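Local structure of A-type flavoprotein (Giardia intestinalis, 2Q9U) at residues Val262-Tyr267 / Glu292-Asp297; Gly268-Met273 / Phe347-Trp352; Gly309-Ala314 / Lys342-Phe347; Leu318-Met323 / Ser353-Pro358. The protein scavenges oxygen in the parasite, probably by passing electrons from a bound flavin mononucleotide to a diiron centre held in a beta-lactamase-like domain. All blocks are in the same frame, centred on the assembly; numbering follows the deposited sequence.

All four contacts lie in the flavodoxin-like domain, and three of them touch FMN. Interaction 3 pairs two inner strands of the parallel sheet; interaction 2 shares its Phe347 and follows the same strand to the flavin, with centres about 15 Å apart. Interactions 1 and 2, about 12 Å apart between centres, together supply hydrogen bonds to the phosphate oxygens and are joined where His271 ND1 lies 2.6 Å from Glu292 OE1. Val262 of interaction 1 sits beside strand 310-314 of interaction 3, its N 2.8 Å from Ala312 O. Interaction 4 closes round the pyrimidine end of the isoalloxazine, its centre about 11 Å from that of interaction 2.

Interaction 1 (Val262-Tyr267 / Glu292-Asp297); sequences VLDSMY and EMTSSD. With FMN (flavin mononucleotide), chain F.
Leu263 and Glu292 face each other as a parallel bridge, CA to CA 4.9 Å, and just beyond it Met293 N donates to Leu263 O over 2.8 Å, the oxygen being approached almost head-on. The Glu292 side chain leaves with CG anti to its backbone N (chi1 -168°) and bends at the next bond, which lays the carboxylate across the Leu263 side chain, OE1 3.5 Å from CG of that leucine. OE1 also takes a hydrogen bond from His271 of helix 269-283. The second oxygen, OE2, reaches CB of Ser265 and accepts a hydrogen bond from a water at 2.7 Å, a water also within bonding distance of Asp264 OD1 and Thr294 OG1. OE2 stands only 4.6 Å from Asp264 OD1; the water lies between these two like charges and may soften their repulsion. Asp264 is fixed further by Ser325, which bonds OD2, and by Ser265 N, which donates to OD1 from the anti side, somewhat out of the carboxylate plane. On the other flank the sulfur of Met293 rests 3.9 Å from Val262 CG1. Past the bridge, Ser265 OG donates to FMN O1P, while Met266 N and Tyr267 N both donate hydrogen bonds to O2P, each at 2.6 Å. A strand end running into a turn whose hydroxyl and successive amides wrap a phosphate is the FMN phosphate-binding loop of the flavodoxin fold.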
# COMPACT_ATOMS: atom_id res chain seq x y z
N VAL A 262 3.39 -4.84 -20.81
CA VAL A 262 2.57 -4.29 -19.72
C VAL A 262 1.31 -5.15 -19.64
O VAL A 262 0.63 -5.36 -20.66
CB VAL A 262 2.18 -2.81 -19.98
CG1 VAL A 262 1.28 -2.26 -18.85
CG2 VAL A 262 3.46 -1.93 -20.12
N LEU A 263 1.01 -5.69 -18.47
CA LEU A 263 -0.15 -6.57 -18.40
C LEU A 263 -0.77 -6.62 -17.03
O LEU A 263 -0.24 -6.08 -16.05
CB LEU A 263 0.21 -8.02 -18.83
CG LEU A 263 0.99 -8.90 -17.84
CD1 LEU A 263 0.77 -10.39 -18.10
CD2 LEU A 263 2.47 -8.55 -17.81
N ASP A 264 -1.89 -7.32 -16.96
CA ASP A 264 -2.37 -7.78 -15.67
C ASP A 264 -2.90 -9.20 -15.92
O ASP A 264 -3.12 -9.60 -17.06
CB ASP A 264 -3.47 -6.84 -15.14
CG ASP A 264 -3.62 -6.92 -13.61
OD1 ASP A 264 -3.15 -7.91 -13.00
OD2 ASP A 264 -4.25 -5.99 -13.04
N SER A 265 -3.10 -9.96 -14.87
CA SER A 265 -3.48 -11.36 -15.01
C SER A 265 -4.22 -11.72 -13.72
O SER A 265 -3.92 -11.16 -12.69
CB SER A 265 -2.20 -12.22 -15.18
OG SER A 265 -2.50 -13.59 -15.44
N MET A 266 -5.17 -12.64 -13.78
CA MET A 266 -5.91 -13.08 -12.60
C MET A 266 -5.45 -14.46 -12.07
O MET A 266 -5.29 -14.64 -10.85
CB MET A 266 -7.40 -13.11 -12.93
CG MET A 266 -7.93 -11.71 -13.18
SD MET A 266 -9.69 -11.67 -13.52
CE MET A 266 -9.75 -12.43 -15.13
N TYR A 267 -5.27 -15.41 -12.98
CA TYR A 267 -4.78 -16.75 -12.60
C TYR A 267 -3.44 -17.10 -13.26
O TYR A 267 -2.99 -18.25 -13.19
CB TYR A 267 -5.83 -17.83 -12.87
CG TYR A 267 -6.96 -17.83 -11.86
CD1 TYR A 267 -6.86 -18.57 -10.66
CD2 TYR A 267 -8.14 -17.12 -12.10
CE1 TYR A 267 -7.91 -18.58 -9.70
CE2 TYR A 267 -9.20 -17.12 -11.16
CZ TYR A 267 -9.06 -17.85 -9.96
OH TYR A 267 -10.10 -17.85 -9.03
N GLU A 292 3.76 -5.89 -14.48
CA GLU A 292 2.41 -6.36 -14.19
C GLU A 292 1.72 -5.40 -13.22
O GLU A 292 2.31 -5.03 -12.19
CB GLU A 292 2.44 -7.77 -13.59
CG GLU A 292 1.06 -8.44 -13.52
CD GLU A 292 1.16 -9.93 -13.87
OE1 GLU A 292 1.98 -10.30 -14.75
OE2 GLU A 292 0.42 -10.73 -13.24
N MET A 293 0.48 -5.01 -13.53
CA MET A 293 -0.11 -3.85 -12.86
C MET A 293 -0.34 -4.08 -11.36
O MET A 293 -0.32 -3.12 -10.60
CB MET A 293 -1.38 -3.35 -13.55
CG MET A 293 -1.14 -2.86 -15.00
SD MET A 293 0.19 -1.63 -15.15
CE MET A 293 -0.42 -0.17 -14.35
N THR A 294 -0.50 -5.33 -10.95
CA THR A 294 -0.56 -5.61 -9.50
C THR A 294 0.74 -5.34 -8.72
O THR A 294 0.73 -5.30 -7.49
CB THR A 294 -1.03 -7.02 -9.22
OG1 THR A 294 -0.23 -7.96 -9.94
CG2 THR A 294 -2.51 -7.19 -9.59
N SER A 295 1.87 -5.20 -9.42
CA SER A 295 3.14 -4.88 -8.77
C SER A 295 3.86 -3.72 -9.43
O SER A 295 5.06 -3.52 -9.21
CB SER A 295 4.06 -6.11 -8.73
OG SER A 295 4.14 -6.70 -10.02
N SER A 296 3.15 -2.93 -10.22
CA SER A 296 3.77 -1.79 -10.89
C SER A 296 2.83 -0.61 -10.76
O SER A 296 1.88 -0.64 -9.97
CB SER A 296 4.10 -2.13 -12.36
OG SER A 296 4.94 -1.14 -12.94
N ASP A 297 3.08 0.45 -11.50
CA ASP A 297 2.20 1.59 -11.45
C ASP A 297 2.34 2.34 -12.76
O ASP A 297 3.27 2.08 -13.52
CB ASP A 297 2.51 2.46 -10.23
CG ASP A 297 3.94 2.97 -10.22
OD1 ASP A 297 4.33 3.66 -11.18
OD2 ASP A 297 4.68 2.69 -9.24
N1 FMN F . -13.87 -14.77 -19.85
C2 FMN F . -14.56 -14.26 -20.91
O2 FMN F . -14.39 -14.74 -22.04
N3 FMN F . -15.47 -13.24 -20.71
C4 FMN F . -15.67 -12.68 -19.46
O4 FMN F . -16.39 -11.69 -19.38
C4A FMN F . -14.95 -13.20 -18.36
N5 FMN F . -15.13 -12.72 -17.07
C5A FMN F . -14.40 -13.28 -16.03
C6 FMN F . -14.57 -12.80 -14.72
C7 FMN F . -13.84 -13.35 -13.65
C7M FMN F . -14.20 -12.93 -12.25
C8 FMN F . -12.94 -14.39 -13.88
C8M FMN F . -12.06 -14.93 -12.78
C9 FMN F . -12.77 -14.87 -15.18
C9A FMN F . -13.50 -14.32 -16.25
N10 FMN F . -13.32 -14.80 -17.55
C10 FMN F . -14.06 -14.26 -18.58
C1' FMN F . -12.37 -15.92 -17.86
C2' FMN F . -10.92 -15.46 -17.87
O2' FMN F . -10.63 -14.57 -18.95
C3' FMN F . -10.08 -16.74 -17.87
O3' FMN F . -10.16 -17.28 -16.56
C4' FMN F . -8.62 -16.56 -18.22
O4' FMN F . -8.03 -17.83 -18.43
C5' FMN F . -7.85 -15.85 -17.11
O5' FMN F . -6.56 -15.51 -17.59
P FMN F . -5.37 -15.41 -16.55
O1P FMN F . -4.26 -14.66 -17.26
O2P FMN F . -5.87 -14.65 -15.35
O3P FMN F . -4.89 -16.78 -16.11
O HOH W 1 -1.29 -9.72 -11.36

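Interaction 2 (Gly268-Met273 / Phe347-Trp352); sequences GTTHRM and FGAFGW. With FMN (flavin mononucleotide), chain F.
One polar bond joins helix 269-283 to strand 344-350: Ala349 N donates to Thr270 OG1 over 3.2 Å, at 160° on the hydrogen. This hydroxyl donates in turn to FMN O1P at 2.7 Å, and Thr270 N donates to the same oxygen, so the threonine relays the strand amide to the phosphate. Thr269 grips O3P in the same double manner, through N and OG1, each at 2.9 Å. Here, as in other flavodoxin-like domains, the helix N-terminus after the first strand binds the FMN phosphate, and the helix dipole probably adds to the attraction. Van der Waals contact follows: Thr270 CG2, anti to its backbone N, turns to Gly348 CA and Phe347 CE2. The edge of the Phe347 ring meets Thr270 O, CE2 3.6 Å from that oxygen. Met273 CB adds a looser touch on the same CE2. Further along the segment, Gly351 N donates to both N1 and O2 of the flavin, and Trp352 N reaches O2 more directly, at 170°. The isoalloxazine lies over one face of the Trp352 indole, FMN C2 3.5 Å above the indole plane, and Trp153 of a second subunit meets the indole edge-to-face.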
# COMPACT_ATOMS: atom_id res chain seq x y z
N GLY A 268 -2.79 -16.13 -13.89
CA GLY A 268 -1.37 -16.29 -14.22
C GLY A 268 -1.03 -16.90 -15.57
O GLY A 268 0.14 -16.99 -15.92
N THR A 269 -2.03 -17.32 -16.35
CA THR A 269 -1.71 -17.89 -17.68
C THR A 269 -1.28 -16.83 -18.69
O THR A 269 -0.36 -17.07 -19.50
CB THR A 269 -2.83 -18.80 -18.26
OG1 THR A 269 -3.98 -18.01 -18.59
CG2 THR A 269 -3.21 -19.92 -17.25
N THR A 270 -1.92 -15.66 -18.65
CA THR A 270 -1.48 -14.52 -19.48
C THR A 270 -0.05 -14.11 -19.07
O THR A 270 0.78 -13.75 -19.92
CB THR A 270 -2.44 -13.30 -19.42
OG1 THR A 270 -3.77 -13.69 -19.77
CG2 THR A 270 -1.99 -12.21 -20.40
N HIS A 271 0.21 -14.15 -17.77
CA HIS A 271 1.57 -13.94 -17.24
C HIS A 271 2.62 -14.94 -17.79
O HIS A 271 3.71 -14.53 -18.21
CB HIS A 271 1.58 -13.97 -15.72
CG HIS A 271 2.93 -13.74 -15.14
ND1 HIS A 271 3.42 -12.48 -14.88
CD2 HIS A 271 3.93 -14.61 -14.83
CE1 HIS A 271 4.66 -12.59 -14.41
NE2 HIS A 271 4.99 -13.86 -14.37
N ARG A 272 2.32 -16.23 -17.78
CA ARG A 272 3.26 -17.23 -18.31
C ARG A 272 3.52 -17.04 -19.82
O ARG A 272 4.66 -17.18 -20.28
CB ARG A 272 2.79 -18.66 -18.06
CG ARG A 272 3.77 -19.74 -18.57
CD ARG A 272 5.00 -19.79 -17.67
NE ARG A 272 6.12 -20.60 -18.18
CZ ARG A 272 6.97 -20.25 -19.15
NH1 ARG A 272 6.83 -19.11 -19.83
NH2 ARG A 272 7.95 -21.07 -19.47
N MET A 273 2.48 -16.72 -20.57
CA MET A 273 2.67 -16.44 -22.00
C MET A 273 3.55 -15.20 -22.18
O MET A 273 4.39 -15.14 -23.10
CB MET A 273 1.35 -16.25 -22.70
CG MET A 273 0.55 -17.51 -22.80
SD MET A 273 1.16 -18.54 -24.13
CE MET A 273 0.34 -17.69 -25.49
N PHE A 347 -1.95 -9.59 -26.45
CA PHE A 347 -2.30 -11.00 -26.28
C PHE A 347 -3.08 -11.19 -24.99
O PHE A 347 -3.16 -10.27 -24.19
CB PHE A 347 -1.05 -11.90 -26.30
CG PHE A 347 -0.03 -11.57 -25.24
CD1 PHE A 347 0.90 -10.54 -25.45
CD2 PHE A 347 0.01 -12.27 -24.04
CE1 PHE A 347 1.84 -10.21 -24.46
CE2 PHE A 347 0.96 -11.94 -23.03
CZ PHE A 347 1.89 -10.93 -23.27
N GLY A 348 -3.67 -12.36 -24.78
CA GLY A 348 -4.39 -12.59 -23.54
C GLY A 348 -5.28 -13.79 -23.57
O GLY A 348 -5.69 -14.23 -24.64
N ALA A 349 -5.57 -14.31 -22.38
CA ALA A 349 -6.49 -15.44 -22.21
C ALA A 349 -7.95 -15.00 -22.24
O ALA A 349 -8.27 -13.84 -22.05
CB ALA A 349 -6.17 -16.14 -20.88
N PHE A 350 -8.85 -15.94 -22.49
CA PHE A 350 -10.27 -15.68 -22.28
C PHE A 350 -10.94 -17.01 -21.91
O PHE A 350 -10.34 -18.08 -22.07
CB PHE A 350 -10.93 -15.05 -23.52
CG PHE A 350 -10.93 -15.94 -24.74
CD1 PHE A 350 -9.85 -15.97 -25.60
CD2 PHE A 350 -12.03 -16.77 -25.00
CE1 PHE A 350 -9.84 -16.82 -26.74
CE2 PHE A 350 -12.04 -17.62 -26.14
CZ PHE A 350 -10.95 -17.64 -27.00
N GLY A 351 -12.15 -16.91 -21.40
CA GLY A 351 -12.90 -18.08 -20.95
C GLY A 351 -13.92 -18.52 -21.98
O GLY A 351 -14.01 -19.72 -22.29
N TRP A 352 -14.72 -17.59 -22.49
CA TRP A 352 -15.79 -17.94 -23.42
C TRP A 352 -15.93 -16.98 -24.58
O TRP A 352 -16.33 -17.40 -25.67
CB TRP A 352 -17.14 -18.12 -22.71
CG TRP A 352 -17.51 -17.02 -21.76
CD1 TRP A 352 -18.30 -15.94 -22.01
CD2 TRP A 352 -17.08 -16.90 -20.40
NE1 TRP A 352 -18.40 -15.16 -20.89
CE2 TRP A 352 -17.66 -15.73 -19.88
CE3 TRP A 352 -16.25 -17.68 -19.57
CZ2 TRP A 352 -17.45 -15.30 -18.56
CZ3 TRP A 352 -16.04 -17.26 -18.25
CH2 TRP A 352 -16.64 -16.08 -17.77
N1 FMN F . -13.87 -14.77 -19.85
C2 FMN F . -14.56 -14.26 -20.91
O2 FMN F . -14.39 -14.74 -22.04
N3 FMN F . -15.47 -13.24 -20.71
C4 FMN F . -15.67 -12.68 -19.46
O4 FMN F . -16.39 -11.69 -19.38
C4A FMN F . -14.95 -13.20 -18.36
N5 FMN F . -15.13 -12.72 -17.07
C5A FMN F . -14.40 -13.28 -16.03
C6 FMN F . -14.57 -12.80 -14.72
C7 FMN F . -13.84 -13.35 -13.65
C7M FMN F . -14.20 -12.93 -12.25
C8 FMN F . -12.94 -14.39 -13.88
C8M FMN F . -12.06 -14.93 -12.78
C9 FMN F . -12.77 -14.87 -15.18
C9A FMN F . -13.50 -14.32 -16.25
N10 FMN F . -13.32 -14.80 -17.55
C10 FMN F . -14.06 -14.26 -18.58
C1' FMN F . -12.37 -15.92 -17.86
C2' FMN F . -10.92 -15.46 -17.87
O2' FMN F . -10.63 -14.57 -18.95
C3' FMN F . -10.08 -16.74 -17.87
O3' FMN F . -10.16 -17.28 -16.56
C4' FMN F . -8.62 -16.56 -18.22
O4' FMN F . -8.03 -17.83 -18.43
C5' FMN F . -7.85 -15.85 -17.11
O5' FMN F . -6.56 -15.51 -17.59
P FMN F . -5.37 -15.41 -16.55
O1P FMN F . -4.26 -14.66 -17.26
O2P FMN F . -5.87 -14.65 -15.35
O3P FMN F . -4.89 -16.78 -16.11

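Interaction 3 (Gly309-Ala314 / Lys342-Phe347); sequences GAVAFA and KPAFAF
Phe345 O accepts the shortest hydrogen bond between the two strands, from Phe313 N at 2.9 Å, and the same oxygen lies 3.1 Å from Ala312 CA in a CA-H...O contact. The strands are the two ends of a beta-alpha-beta crossover, strand 310-314 to helix 324-336 to strand 344-350, and run side by side within the parallel sheet of the flavodoxin-like domain, their axes 21° apart. The N of the same residue, Phe345, points to the same neighbour and donates to Val311 O, and at the start Val311 N donates to Pro343 O. The last link, Phe347 N to Phe313 O, is weak.

Side chains alternate between the faces of the sheet. Val311, Phe313, Ala344 and Ala346 share one face, where Val311 CG2 sits 3.8 Å from Ala344 CB and helix 356-367 covers Phe313 and Ala346. Ala312, Ala314, Phe345 and Phe347 occupy the other. Ala312 and Ala314 there lie against the ring of Phe347: its CG stands between the backbone N and the carbonyl carbon (chi1 58°), which swings the ring across to strand 310-314. Ahead of the strand, Lys342 NZ hydrogen-bonds the carbonyls of Thr305, Tyr306 and Ser308, which ties this segment to the end of helix 298-306 and the loop after it. The Phe347 ring takes Ala312 CB at its edge, in plane, whereas Ala314 CB sits over its face in a CH-pi contact, 3.5 Å from the centroid and 12° off the normal.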
# COMPACT_ATOMS: atom_id res chain seq x y z
N GLY A 309 11.66 0.35 -27.88
CA GLY A 309 11.57 0.32 -29.34
C GLY A 309 10.30 -0.40 -29.76
O GLY A 309 9.86 -0.24 -30.89
N ALA A 310 9.71 -1.15 -28.84
CA ALA A 310 8.46 -1.85 -29.08
C ALA A 310 7.79 -2.22 -27.75
O ALA A 310 8.47 -2.42 -26.73
CB ALA A 310 8.68 -3.15 -29.92
N VAL A 311 6.47 -2.38 -27.80
CA VAL A 311 5.71 -2.74 -26.59
C VAL A 311 4.70 -3.85 -26.85
O VAL A 311 4.29 -4.10 -27.99
CB VAL A 311 4.96 -1.50 -25.97
CG1 VAL A 311 5.95 -0.43 -25.53
CG2 VAL A 311 3.89 -0.90 -26.95
N ALA A 312 4.30 -4.51 -25.77
CA ALA A 312 3.12 -5.38 -25.80
C ALA A 312 2.21 -5.08 -24.59
O ALA A 312 2.71 -4.79 -23.49
CB ALA A 312 3.53 -6.87 -25.83
N PHE A 313 0.90 -5.13 -24.83
CA PHE A 313 -0.08 -5.01 -23.76
C PHE A 313 -0.97 -6.24 -23.73
O PHE A 313 -1.41 -6.75 -24.78
CB PHE A 313 -0.94 -3.77 -23.95
CG PHE A 313 -0.27 -2.49 -23.49
CD1 PHE A 313 0.79 -1.93 -24.24
CD2 PHE A 313 -0.67 -1.86 -22.33
CE1 PHE A 313 1.42 -0.75 -23.83
CE2 PHE A 313 -0.06 -0.64 -21.92
CZ PHE A 313 1.00 -0.10 -22.67
N ALA A 314 -1.25 -6.71 -22.52
CA ALA A 314 -1.95 -7.98 -22.38
C ALA A 314 -2.90 -7.94 -21.20
O ALA A 314 -2.63 -7.29 -20.20
CB ALA A 314 -0.97 -9.11 -22.24
N LYS A 342 5.06 3.32 -32.58
CA LYS A 342 5.90 2.20 -32.12
C LYS A 342 5.24 0.84 -32.38
O LYS A 342 4.02 0.72 -32.25
CB LYS A 342 6.22 2.31 -30.62
CG LYS A 342 6.94 3.61 -30.25
CD LYS A 342 7.58 3.49 -28.88
CE LYS A 342 8.39 4.72 -28.51
NZ LYS A 342 9.04 4.55 -27.18
N PRO A 343 6.05 -0.17 -32.77
CA PRO A 343 5.48 -1.50 -32.97
C PRO A 343 4.78 -1.93 -31.66
O PRO A 343 5.36 -1.76 -30.60
CB PRO A 343 6.72 -2.38 -33.20
CG PRO A 343 7.75 -1.43 -33.75
CD PRO A 343 7.50 -0.15 -33.02
N ALA A 344 3.55 -2.41 -31.73
CA ALA A 344 2.80 -2.77 -30.52
C ALA A 344 1.98 -4.05 -30.74
O ALA A 344 1.28 -4.18 -31.76
CB ALA A 344 1.87 -1.61 -30.07
N PHE A 345 2.09 -4.97 -29.78
CA PHE A 345 1.50 -6.31 -29.88
C PHE A 345 0.54 -6.49 -28.69
O PHE A 345 0.70 -5.83 -27.65
CB PHE A 345 2.61 -7.35 -29.85
CG PHE A 345 2.16 -8.75 -30.14
CD1 PHE A 345 1.74 -9.11 -31.43
CD2 PHE A 345 2.18 -9.72 -29.15
CE1 PHE A 345 1.32 -10.42 -31.73
CE2 PHE A 345 1.77 -11.04 -29.42
CZ PHE A 345 1.33 -11.39 -30.71
N ALA A 346 -0.48 -7.33 -28.86
CA ALA A 346 -1.43 -7.61 -27.77
C ALA A 346 -1.71 -9.09 -27.67
O ALA A 346 -1.70 -9.79 -28.68
CB ALA A 346 -2.73 -6.81 -27.96
N PHE A 347 -1.95 -9.59 -26.45
CA PHE A 347 -2.30 -11.00 -26.28
C PHE A 347 -3.08 -11.19 -24.99
O PHE A 347 -3.16 -10.27 -24.19
CB PHE A 347 -1.05 -11.90 -26.30
CG PHE A 347 -0.03 -11.57 -25.24
CD1 PHE A 347 0.90 -10.54 -25.45
CD2 PHE A 347 0.01 -12.27 -24.04
CE1 PHE A 347 1.84 -10.21 -24.46
CE2 PHE A 347 0.96 -11.94 -23.03
CZ PHE A 347 1.89 -10.93 -23.27

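Interaction 4 (Leu318-Met323 / Ser353-Pro358); sequences LNNTMM and SNRAVP. With FMN (flavin mononucleotide), chain F.
Arg355 leaves its backbone with CG beside the N (chi1 -61°) and bends at the next two bonds, folding its guanidinium back over Asn320, whose backbone O lies 3.5 Å above the guanidinium plane, over its centre. These residues belong to two FMN-binding loops of the flavodoxin-like domain: the type I' turn from Leu318 to Thr321 and the segment leading into helix 356-367. The turn is closed by a pair of backbone bonds between Leu318 and Thr321, and it presents Asn320 N to FMN O4 at 2.8 Å. The Asn320 amide lies nearly parallel to the guanidinium, their planes 22° apart. Next to this polar contact, Ala356 CB packs 3.7 Å from Met322 CA, and also touches Thr321 O and Met322 CB. Both loops have further ties: Thr317 OG1 is bonded to the amides of Arg355 and Ala356 at the helix start, Thr321 OG1 bonds Asp359, and Met322 O is held by Asn331 of a second subunit. At the pyrimidine edge, Ser353 N donates to FMN O2 at 169°. Water links the rest. One molecule accepts from FMN N3 and donates to Ser353 O and Asn320 OD1, bridging both loops to the pyrimidine ring. A second, in the plane of the guanidinium at its edge, shares a hydrogen bond with Ser353 OG, accepts from Arg355 NH1 at 2.7 Å and donates to Asn320 OD1 at 3.2 Å.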
# COMPACT_ATOMS: atom_id res chain seq x y z
N LEU A 318 -12.05 -9.73 -18.73
CA LEU A 318 -12.79 -9.60 -17.48
C LEU A 318 -14.07 -8.85 -17.80
O LEU A 318 -14.02 -7.68 -18.24
CB LEU A 318 -11.95 -8.82 -16.45
CG LEU A 318 -12.59 -8.56 -15.07
CD1 LEU A 318 -12.99 -9.87 -14.35
CD2 LEU A 318 -11.62 -7.73 -14.19
N ASN A 319 -15.21 -9.53 -17.62
CA ASN A 319 -16.54 -8.93 -17.83
C ASN A 319 -16.63 -8.25 -19.18
O ASN A 319 -16.99 -7.07 -19.26
CB ASN A 319 -16.89 -7.95 -16.70
CG ASN A 319 -16.77 -8.59 -15.32
OD1 ASN A 319 -17.12 -9.75 -15.14
ND2 ASN A 319 -16.27 -7.83 -14.35
N ASN A 320 -16.25 -8.99 -20.23
CA ASN A 320 -16.40 -8.57 -21.63
C ASN A 320 -15.48 -7.44 -22.07
O ASN A 320 -15.70 -6.83 -23.11
CB ASN A 320 -17.85 -8.20 -21.95
CG ASN A 320 -18.81 -9.37 -21.72
OD1 ASN A 320 -18.60 -10.45 -22.26
ND2 ASN A 320 -19.85 -9.15 -20.90
N THR A 321 -14.44 -7.17 -21.29
CA THR A 321 -13.45 -6.18 -21.69
C THR A 321 -12.07 -6.50 -21.11
O THR A 321 -11.85 -7.61 -20.64
CB THR A 321 -13.95 -4.73 -21.38
OG1 THR A 321 -13.02 -3.78 -21.93
CG2 THR A 321 -14.17 -4.49 -19.87
N MET A 322 -11.14 -5.55 -21.19
CA MET A 322 -9.82 -5.73 -20.58
C MET A 322 -9.89 -5.40 -19.09
O MET A 322 -10.83 -4.76 -18.64
CB MET A 322 -8.77 -4.81 -21.25
CG MET A 322 -9.04 -3.32 -20.97
SD MET A 322 -7.86 -2.21 -21.76
CE MET A 322 -8.51 -2.13 -23.46
N MET A 323 -8.90 -5.84 -18.33
CA MET A 323 -8.87 -5.52 -16.89
C MET A 323 -8.74 -3.99 -16.71
O MET A 323 -8.05 -3.33 -17.51
CB MET A 323 -7.73 -6.27 -16.20
CG MET A 323 -8.00 -7.81 -16.13
SD MET A 323 -6.72 -8.72 -15.25
CE MET A 323 -7.07 -8.20 -13.56
N SER A 353 -15.58 -15.72 -24.37
CA SER A 353 -15.71 -14.72 -25.42
C SER A 353 -14.51 -13.77 -25.38
O SER A 353 -14.28 -13.10 -24.40
CB SER A 353 -17.04 -13.95 -25.30
OG SER A 353 -17.12 -12.88 -26.25
N ASN A 354 -13.73 -13.79 -26.46
CA ASN A 354 -12.51 -12.99 -26.57
C ASN A 354 -12.81 -11.50 -26.74
O ASN A 354 -13.21 -11.06 -27.82
CB ASN A 354 -11.65 -13.53 -27.73
CG ASN A 354 -10.43 -12.65 -28.02
OD1 ASN A 354 -9.75 -12.19 -27.10
ND2 ASN A 354 -10.15 -12.43 -29.31
N ARG A 355 -12.63 -10.73 -25.68
CA ARG A 355 -12.94 -9.28 -25.75
C ARG A 355 -11.79 -8.35 -25.38
O ARG A 355 -11.69 -7.25 -25.94
CB ARG A 355 -14.19 -8.92 -24.91
CG ARG A 355 -15.49 -9.64 -25.38
CD ARG A 355 -16.00 -9.09 -26.75
NE ARG A 355 -16.42 -7.70 -26.63
CZ ARG A 355 -17.60 -7.28 -26.16
NH1 ARG A 355 -18.54 -8.14 -25.76
NH2 ARG A 355 -17.84 -5.97 -26.08
N ALA A 356 -10.93 -8.78 -24.47
CA ALA A 356 -9.84 -7.91 -23.99
C ALA A 356 -8.86 -7.58 -25.12
O ALA A 356 -8.50 -6.42 -25.32
CB ALA A 356 -9.12 -8.56 -22.82
N VAL A 357 -8.44 -8.60 -25.86
CA VAL A 357 -7.43 -8.40 -26.91
C VAL A 357 -7.92 -7.48 -28.05
O VAL A 357 -7.23 -6.53 -28.39
CB VAL A 357 -6.86 -9.74 -27.40
CG1 VAL A 357 -5.95 -9.54 -28.64
CG2 VAL A 357 -6.08 -10.41 -26.24
N PRO A 358 -9.13 -7.74 -28.63
CA PRO A 358 -9.72 -6.75 -29.53
C PRO A 358 -9.79 -5.33 -28.97
O PRO A 358 -9.50 -4.38 -29.71
CB PRO A 358 -11.15 -7.32 -29.78
CG PRO A 358 -10.90 -8.81 -29.72
CD PRO A 358 -9.98 -8.94 -28.53
N1 FMN F . -13.87 -14.77 -19.85
C2 FMN F . -14.56 -14.26 -20.91
O2 FMN F . -14.39 -14.74 -22.04
N3 FMN F . -15.47 -13.24 -20.71
C4 FMN F . -15.67 -12.68 -19.46
O4 FMN F . -16.39 -11.69 -19.38
C4A FMN F . -14.95 -13.20 -18.36
N5 FMN F . -15.13 -12.72 -17.07
C5A FMN F . -14.40 -13.28 -16.03
C6 FMN F . -14.57 -12.80 -14.72
C7 FMN F . -13.84 -13.35 -13.65
C7M FMN F . -14.20 -12.93 -12.25
C8 FMN F . -12.94 -14.39 -13.88
C8M FMN F . -12.06 -14.93 -12.78
C9 FMN F . -12.77 -14.87 -15.18
C9A FMN F . -13.50 -14.32 -16.25
N10 FMN F . -13.32 -14.80 -17.55
C10 FMN F . -14.06 -14.26 -18.58
C1' FMN F . -12.37 -15.92 -17.86
C2' FMN F . -10.92 -15.46 -17.87
O2' FMN F . -10.63 -14.57 -18.95
C3' FMN F . -10.08 -16.74 -17.87
O3' FMN F . -10.16 -17.28 -16.56
C4' FMN F . -8.62 -16.56 -18.22
O4' FMN F . -8.03 -17.83 -18.43
C5' FMN F . -7.85 -15.85 -17.11
O5' FMN F . -6.56 -15.51 -17.59
P FMN F . -5.37 -15.41 -16.55
O1P FMN F . -4.26 -14.66 -17.26
O2P FMN F . -5.87 -14.65 -15.35
O3P FMN F . -4.89 -16.78 -16.11
O HOH W 2 -16.55 -12.01 -22.89
O HOH W 3 -18.81 -10.79 -25.39